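Local coordinates for protein gene product PA4716 (Pseudomonas aeruginosa, PDB 1U0K) that is of unknown function but belongs to the PhzF family and is probably an isomerase or epimerase, at residues A[187-191]-A[192-196]; A[226-229]-A[230-234]; A[65-69]-A[70-74]. All blocks are in the same frame, centred on the assembly; numbering follows the deposited sequence.

Contact 1: residues A[187-191]-A[192-196]; sequences EALDK and LGAAF
The carbonyls of Leu189 and Asp190, in the last turn of helix 186-192, accept the N-H groups of Ala194 and Gly193 in a Schellman motif, where the chain turns out of the helix. Gly193 has positive phi (68°), a conformation that favours glycine. Ala194 N donates to Leu189 O over 3.0 Å in a nearly straight bond (170° at the hydrogen). Gly193 N donates to Asp190 O at 3.2 Å. Leu192 N adds a weak bond to Leu189 O.

Leu189 carries the apolar side of the turn. Its CG stands beside its own backbone N (chi1 -76°), and its two methyls split between different partners. CD2 packs on Ala194 CB at 3.7 Å. CD1 reaches further along the chain, to Ala195 O at 3.6 Å. The branch thus fills the angle between the helix end and the departing chain. Leu192 turns its CG and CD1 back toward Ala188 O, with CG 3.7 Å from that oxygen.

On the solvent side one water bridges the turn. It donates both to Asp190 OD1 and to Ala194 O, each at 2.6 Å. Asp190 OD1 also accepts from Gln186 NE2, so this oxygen is gripped twice.

The turn leads from helix 186-192 into strand 196-201. Leu189 and Leu192 pack on Phe141 of helix 135-144, and Leu192 and Ala194 reach Val159 of strand 158-161. Phe196 is joined to Leu167 of strand 166-170 by backbone hydrogen bonding.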
loop_
_atom_site.group_PDB
_atom_site.type_symbol
_atom_site.label_atom_id
_atom_site.label_comp_id
_atom_site.label_asym_id
_atom_site.label_seq_id
_atom_site.Cartn_x
_atom_site.Cartn_y
_atom_site.Cartn_z
ATOM N N GLU A 187 3.782 24.049 -1.319
ATOM C CA GLU A 187 4.408 25.364 -1.483
ATOM C C GLU A 187 4.802 26.001 -0.142
ATOM O O GLU A 187 5.772 26.750 -0.080
ATOM C CB GLU A 187 3.525 26.305 -2.310
ATOM C CG GLU A 187 2.272 26.803 -1.616
ATOM C CD GLU A 187 1.504 27.821 -2.448
ATOM O OE1 GLU A 187 1.466 27.677 -3.694
ATOM O OE2 GLU A 187 0.927 28.765 -1.853
ATOM N N ALA A 188 4.054 25.698 0.917
ATOM C CA ALA A 188 4.405 26.147 2.267
ATOM C C ALA A 188 5.707 25.498 2.727
ATOM O O ALA A 188 6.579 26.161 3.291
ATOM C CB ALA A 188 3.284 25.825 3.245
ATOM N N LEU A 189 5.835 24.200 2.478
ATOM C CA LEU A 189 7.046 23.469 2.818
ATOM C C LEU A 189 8.221 23.927 1.945
ATOM O O LEU A 189 9.348 24.002 2.427
ATOM C CB LEU A 189 6.827 21.955 2.705
ATOM C CG LEU A 189 6.025 21.287 3.829
ATOM C CD1 LEU A 189 5.682 19.850 3.462
ATOM C CD2 LEU A 189 6.779 21.320 5.154
ATOM N N ASP A 190 7.946 24.257 0.681
ATOM C CA ASP A 190 8.976 24.759 -0.240
ATOM C C ASP A 190 9.646 26.016 0.286
ATOM O O ASP A 190 10.858 26.160 0.183
ATOM C CB ASP A 190 8.384 25.090 -1.613
ATOM C CG ASP A 190 8.074 23.858 -2.436
ATOM O OD1 ASP A 190 8.510 22.742 -2.066
ATOM O OD2 ASP A 190 7.388 23.928 -3.483
ATOM N N LYS A 191 8.844 26.934 0.819
ATOM C CA LYS A 191 9.363 28.176 1.379
ATOM C C LYS A 191 10.360 27.902 2.512
ATOM O O LYS A 191 11.331 28.636 2.673
ATOM C CB LYS A 191 8.217 29.060 1.892
ATOM C CG LYS A 191 7.396 29.715 0.791
ATOM C CD LYS A 191 6.377 30.702 1.365
ATOM C CE LYS A 191 5.272 31.022 0.364
ATOM N NZ LYS A 191 4.000 31.417 1.033
ATOM N N LEU A 192 10.121 26.837 3.275
ATOM C CA LEU A 192 10.953 26.481 4.428
ATOM C C LEU A 192 12.102 25.509 4.140
ATOM O O LEU A 192 12.869 25.157 5.043
ATOM C CB LEU A 192 10.062 25.892 5.518
ATOM C CG LEU A 192 8.975 26.841 6.017
ATOM C CD1 LEU A 192 7.962 26.096 6.858
ATOM C CD2 LEU A 192 9.608 27.996 6.801
ATOM N N GLY A 193 12.226 25.065 2.892
ATOM C CA GLY A 193 13.241 24.091 2.525
ATOM C C GLY A 193 12.998 22.717 3.127
ATOM O O GLY A 193 13.933 21.971 3.399
ATOM N N ALA A 194 11.727 22.376 3.321
ATOM C CA ALA A 194 11.343 21.125 3.963
ATOM C C ALA A 194 10.560 20.238 2.997
ATOM O O ALA A 194 9.830 20.731 2.141
ATOM C CB ALA A 194 10.507 21.409 5.212
ATOM N N ALA A 195 10.732 18.937 3.154
ATOM C CA ALA A 195 10.066 17.942 2.308
ATOM C C ALA A 195 8.771 17.415 2.914
ATOM O O ALA A 195 7.797 17.197 2.188
ATOM C CB ALA A 195 11.005 16.789 2.042
ATOM N N PHE A 196 8.773 17.183 4.232
ATOM C CA PHE A 196 7.616 16.628 4.942
ATOM C C PHE A 196 7.448 17.253 6.318
ATOM O O PHE A 196 8.404 17.782 6.878
ATOM C CB PHE A 196 7.788 15.133 5.155
ATOM C CG PHE A 196 7.818 14.343 3.881
ATOM C CD1 PHE A 196 9.024 13.930 3.335
ATOM C CD2 PHE A 196 6.636 14.047 3.215
ATOM C CE1 PHE A 196 9.048 13.212 2.152
ATOM C CE2 PHE A 196 6.657 13.327 2.032
ATOM C CZ PHE A 196 7.859 12.918 1.500
HETATM O O HOH W 1 9.909 21.339 -0.413
#

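Contact 2: residues A[226-229]-A[230-234]; sequences GPVA and AYLVE
Val228 and Leu232, one helical turn apart, make the side-chain contact of this stretch. They lie side by side and point the same way. Val228 CG1 meets Leu232 CD1 at 3.9 Å. The torsions bring these methyls together: Val228 CG1 is turned away from its own N (chi1 165°), while Leu232 CG sits beside its N (chi1 -66°). Leu232 CG also rests 3.4 Å from Val228 O, so the leucine lies close to the carbonyl of the turn before it.

Val233 does much the same one residue on, with CG2 3.4 Å from Ala229 O. Tyr231 touches the preceding turn through CB, not through its ring. CB lies 3.4 Å from both Pro227 O and Val228 O, and the ring leads away from the helix. Ala230 CB sits near Gly226 O and Pro227 O.

Four backbone bonds position these groups. Ala230, Tyr231, Leu232 and Val233 donate to Gly226, Pro227, Val228 and Ala229 in turn. Leu232 N to Val228 O is the straightest, at 3.0 Å and 169°. Pro227 lacks an N-H, so its N makes no bond to the turn before, and the helix is kinked there. Its carbonyl still accepts from Tyr231 N at 2.9 Å.

Outside the helix, the hydroxyl of Tyr231 is hydrogen-bonded to Pro156 O, which helps hold the far end of the ring. The stretch belongs to helix 222-234. Apart from the exposed Glu234 it is buried, and strands pack against it. Val228 and Leu232 meet Leu246 of strand 244-248, Ala230 meets Ala127 and Phe129 of strand 117-129, and Val228 and Tyr231 meet Leu168 of strand 166-170.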
loop_
_atom_site.group_PDB
_atom_site.type_symbol
_atom_site.label_atom_id
_atom_site.label_comp_id
_atom_site.label_asym_id
_atom_site.label_seq_id
_atom_site.Cartn_x
_atom_site.Cartn_y
_atom_site.Cartn_z
ATOM N N GLY A 226 16.171 10.578 13.427
ATOM C CA GLY A 226 17.421 11.281 13.636
ATOM C C GLY A 226 17.182 12.743 13.972
ATOM O O GLY A 226 17.570 13.185 15.051
ATOM N N PRO A 227 16.569 13.491 13.058
ATOM C CA PRO A 227 16.207 14.892 13.306
ATOM C C PRO A 227 15.467 15.112 14.613
ATOM O O PRO A 227 15.770 16.081 15.310
ATOM C CB PRO A 227 15.310 15.226 12.117
ATOM C CG PRO A 227 15.856 14.373 11.020
ATOM C CD PRO A 227 16.230 13.086 11.681
ATOM N N VAL A 228 14.517 14.244 14.936
ATOM C CA VAL A 228 13.748 14.381 16.167
ATOM C C VAL A 228 14.675 14.266 17.371
ATOM O O VAL A 228 14.598 15.084 18.292
ATOM C CB VAL A 228 12.593 13.338 16.267
ATOM C CG1 VAL A 228 12.041 13.238 17.683
ATOM C CG2 VAL A 228 11.464 13.704 15.306
ATOM N N ALA A 229 15.545 13.260 17.362
ATOM C CA ALA A 229 16.484 13.043 18.457
ATOM C C ALA A 229 17.384 14.248 18.634
ATOM O O ALA A 229 17.615 14.675 19.763
ATOM C CB ALA A 229 17.324 11.800 18.210
ATOM N N ALA A 230 17.886 14.788 17.524
ATOM C CA ALA A 230 18.797 15.933 17.551
ATOM C C ALA A 230 18.084 17.176 18.070
ATOM O O ALA A 230 18.688 17.985 18.771
ATOM C CB ALA A 230 19.372 16.199 16.177
ATOM N N TYR A 231 16.807 17.309 17.722
ATOM C CA TYR A 231 15.974 18.424 18.166
ATOM C C TYR A 231 15.769 18.383 19.671
ATOM O O TYR A 231 15.972 19.386 20.359
ATOM C CB TYR A 231 14.605 18.382 17.474
ATOM C CG TYR A 231 13.655 19.491 17.893
ATOM C CD1 TYR A 231 13.558 20.661 17.154
ATOM C CD2 TYR A 231 12.850 19.354 19.013
ATOM C CE1 TYR A 231 12.697 21.679 17.534
ATOM C CE2 TYR A 231 11.985 20.367 19.407
ATOM C CZ TYR A 231 11.919 21.522 18.664
ATOM O OH TYR A 231 11.049 22.521 19.061
ATOM N N LEU A 232 15.348 17.228 20.178
ATOM C CA LEU A 232 15.092 17.061 21.603
ATOM C C LEU A 232 16.349 17.366 22.420
ATOM O O LEU A 232 16.278 18.039 23.434
ATOM C CB LEU A 232 14.558 15.658 21.909
ATOM C CG LEU A 232 13.169 15.333 21.338
ATOM C CD1 LEU A 232 12.860 13.859 21.459
ATOM C CD2 LEU A 232 12.080 16.149 22.031
ATOM N N VAL A 233 17.502 16.915 21.944
ATOM C CA VAL A 233 18.766 17.150 22.635
ATOM C C VAL A 233 19.200 18.625 22.537
ATOM O O VAL A 233 19.720 19.189 23.502
ATOM C CB VAL A 233 19.850 16.179 22.097
ATOM C CG1 VAL A 233 21.242 16.582 22.531
ATOM C CG2 VAL A 233 19.539 14.771 22.570
ATOM N N GLU A 234 18.969 19.239 21.382
ATOM C CA GLU A 234 19.334 20.638 21.140
ATOM C C GLU A 234 18.567 21.592 22.065
ATOM O O GLU A 234 19.127 22.586 22.545
ATOM C CB GLU A 234 19.080 20.997 19.668
ATOM C CG GLU A 234 19.243 22.468 19.300
ATOM C CD GLU A 234 20.634 22.999 19.577
ATOM O OE1 GLU A 234 21.613 22.428 19.047
ATOM O OE2 GLU A 234 20.746 23.999 20.324
#

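Contact 3: residues A[65-69]-A[70-74]; sequences IFTLE and EELPF
Phe66 and Glu71 stack ring against carboxylate, their planes 22° apart. Glu71 CG lies over one face of the ring, toward its rim, and CB makes an off-centre CH-pi contact 4.1 Å from the ring centroid. The glutamate chain is extended, with CG anti to its N (chi1 -171°), and runs along the ring until OE1 nears Phe66 CZ. Glu71 OE2 forms a salt bridge with Arg64. It also accepts from a water that in turn accepts from Ile65 N, so the carboxylate is held beside the ring.

The backbones of the same two residues form a single bridge. Leu72 N donates to Ile65 O at 2.9 Å, and Thr67 N donates to Glu70 O, also at 2.9 Å. Thr67 OG1 accepts from two backbone N-H groups, Glu69 N at 3.1 Å and Glu70 N at 3.2 Å. Its chi1 of 67° turns the hydroxyl to the inside of the turn. A water links OG1 to Glu70 OE1. Thr67 CG2 packs on Leu72 CD1 at 3.6 Å.

The Glu69 N to Thr67 OG1 bond makes an ST turn, set within the reversal that follows strand 60-67. Pro73 is the centre of an inverse gamma turn. Ile65, Thr67 and Leu72 all touch Glu48, the predicted active-site residue, so this chain reversal lies beside the predicted active site, consistent with a part in shaping it in this PhzF-family protein.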
loop_
_atom_site.group_PDB
_atom_site.type_symbol
_atom_site.label_atom_id
_atom_site.label_comp_id
_atom_site.label_asym_id
_atom_site.label_seq_id
_atom_site.Cartn_x
_atom_site.Cartn_y
_atom_site.Cartn_z
ATOM N N ILE A 65 16.333 3.995 -2.544
ATOM C CA ILE A 65 15.117 3.896 -1.740
ATOM C C ILE A 65 13.986 4.619 -2.434
ATOM O O ILE A 65 14.142 5.756 -2.864
ATOM C CB ILE A 65 15.321 4.503 -0.332
ATOM C CG1 ILE A 65 16.424 3.777 0.437
ATOM C CG2 ILE A 65 14.027 4.462 0.447
ATOM C CD1 ILE A 65 16.886 4.514 1.684
ATOM N N PHE A 66 12.845 3.944 -2.557
ATOM C CA PHE A 66 11.658 4.515 -3.160
ATOM C C PHE A 66 10.456 4.395 -2.250
ATOM O O PHE A 66 10.259 3.373 -1.590
ATOM C CB PHE A 66 11.310 3.799 -4.457
ATOM C CG PHE A 66 12.305 4.001 -5.560
ATOM C CD1 PHE A 66 13.486 3.290 -5.577
ATOM C CD2 PHE A 66 12.029 4.875 -6.602
ATOM C CE1 PHE A 66 14.394 3.478 -6.610
ATOM C CE2 PHE A 66 12.939 5.069 -7.630
ATOM C CZ PHE A 66 14.115 4.372 -7.629
ATOM N N THR A 67 9.630 5.436 -2.255
ATOM C CA THR A 67 8.244 5.310 -1.810
ATOM C C THR A 67 7.374 5.033 -3.029
ATOM O O THR A 67 7.853 4.993 -4.147
ATOM C CB THR A 67 7.738 6.576 -1.102
ATOM O OG1 THR A 67 7.661 7.643 -2.054
ATOM C CG2 THR A 67 8.666 7.038 -0.020
ATOM N N LEU A 68 6.074 4.892 -2.824
ATOM C CA LEU A 68 5.180 4.704 -3.952
ATOM C C LEU A 68 5.087 5.975 -4.793
ATOM O O LEU A 68 4.648 5.915 -5.934
ATOM C CB LEU A 68 3.789 4.237 -3.499
ATOM C CG LEU A 68 3.682 2.713 -3.463
ATOM C CD1 LEU A 68 4.382 2.139 -2.259
ATOM C CD2 LEU A 68 2.241 2.254 -3.495
ATOM N N GLU A 69 5.516 7.107 -4.240
ATOM C CA GLU A 69 5.456 8.384 -4.959
ATOM C C GLU A 69 6.723 8.695 -5.751
ATOM O O GLU A 69 6.641 9.173 -6.890
ATOM C CB GLU A 69 5.158 9.521 -3.973
ATOM C CG GLU A 69 3.692 9.594 -3.557
ATOM C CD GLU A 69 3.352 8.804 -2.308
ATOM O OE1 GLU A 69 4.089 7.855 -1.951
ATOM O OE2 GLU A 69 2.321 9.137 -1.677
ATOM N N GLU A 70 7.887 8.428 -5.167
ATOM C CA GLU A 70 9.143 8.953 -5.705
ATOM C C GLU A 70 10.357 8.288 -5.064
ATOM O O GLU A 70 10.243 7.624 -4.043
ATOM C CB GLU A 70 9.213 10.460 -5.413
ATOM C CG GLU A 70 9.353 10.768 -3.918
ATOM C CD GLU A 70 8.883 12.155 -3.526
ATOM O OE1 GLU A 70 8.387 12.327 -2.374
ATOM O OE2 GLU A 70 9.022 13.063 -4.373
ATOM N N GLU A 71 11.530 8.535 -5.635
ATOM C CA GLU A 71 12.779 8.163 -4.992
ATOM C C GLU A 71 13.101 9.125 -3.840
ATOM O O GLU A 71 12.890 10.332 -3.962
ATOM C CB GLU A 71 13.921 8.145 -6.009
ATOM C CG GLU A 71 15.181 7.561 -5.412
ATOM C CD GLU A 71 16.318 7.436 -6.398
ATOM O OE1 GLU A 71 16.123 7.766 -7.586
ATOM O OE2 GLU A 71 17.395 6.993 -5.961
ATOM N N LEU A 72 13.602 8.577 -2.737
ATOM C CA LEU A 72 14.081 9.321 -1.573
ATOM C C LEU A 72 15.493 8.845 -1.233
ATOM O O LEU A 72 15.670 7.951 -0.391
ATOM C CB LEU A 72 13.177 9.064 -0.360
ATOM C CG LEU A 72 11.790 9.706 -0.366
ATOM C CD1 LEU A 72 11.128 9.414 0.951
ATOM C CD2 LEU A 72 11.851 11.197 -0.614
ATOM N N PRO A 73 16.498 9.417 -1.871
ATOM C CA PRO A 73 17.899 9.035 -1.619
ATOM C C PRO A 73 18.521 9.547 -0.293
ATOM O O PRO A 73 19.646 10.032 -0.295
ATOM C CB PRO A 73 18.621 9.615 -2.845
ATOM C CG PRO A 73 17.841 10.844 -3.163
ATOM C CD PRO A 73 16.394 10.452 -2.916
ATOM N N PHE A 74 17.821 9.385 0.826
ATOM C CA PHE A 74 18.300 9.874 2.119
ATOM C C PHE A 74 18.261 8.820 3.216
ATOM O O PHE A 74 17.430 7.900 3.189
ATOM C CB PHE A 74 17.490 11.114 2.520
ATOM C CG PHE A 74 17.194 12.027 1.367
ATOM C CD1 PHE A 74 15.982 11.963 0.700
ATOM C CD2 PHE A 74 18.155 12.919 0.914
ATOM C CE1 PHE A 74 15.722 12.790 -0.375
ATOM C CE2 PHE A 74 17.900 13.749 -0.157
ATOM C CZ PHE A 74 16.684 13.685 -0.805
HETATM O O HOH W 2 17.644 6.469 -3.388
HETATM O O HOH W 3 7.314 10.162 -1.063
#

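Overall arrangement
Contact 2 is the buried one, all its touching residues inside the protein; contacts 1 and 3 are partly buried and reach solvent. Contact 2 is mid-helix and mostly apolar. Contact 1 closes a helix, and contact 3 reverses the chain after a strand; both use bridging waters and acidic side chains. Contacts 1 and 2 both pack on strand 166-170. Contacts 1 and 3 touch where Phe196 CZ packs near Glu70 OE1, 4.0 Å away, their centres about 17 Å apart. Contact 3 touches the predicted active-site Glu48, while in contact 1 the side chain of Phe196 stays about 8 Å from that of Glu48. Contact 2 lies away from it, nearest atoms about 9 Å from both others.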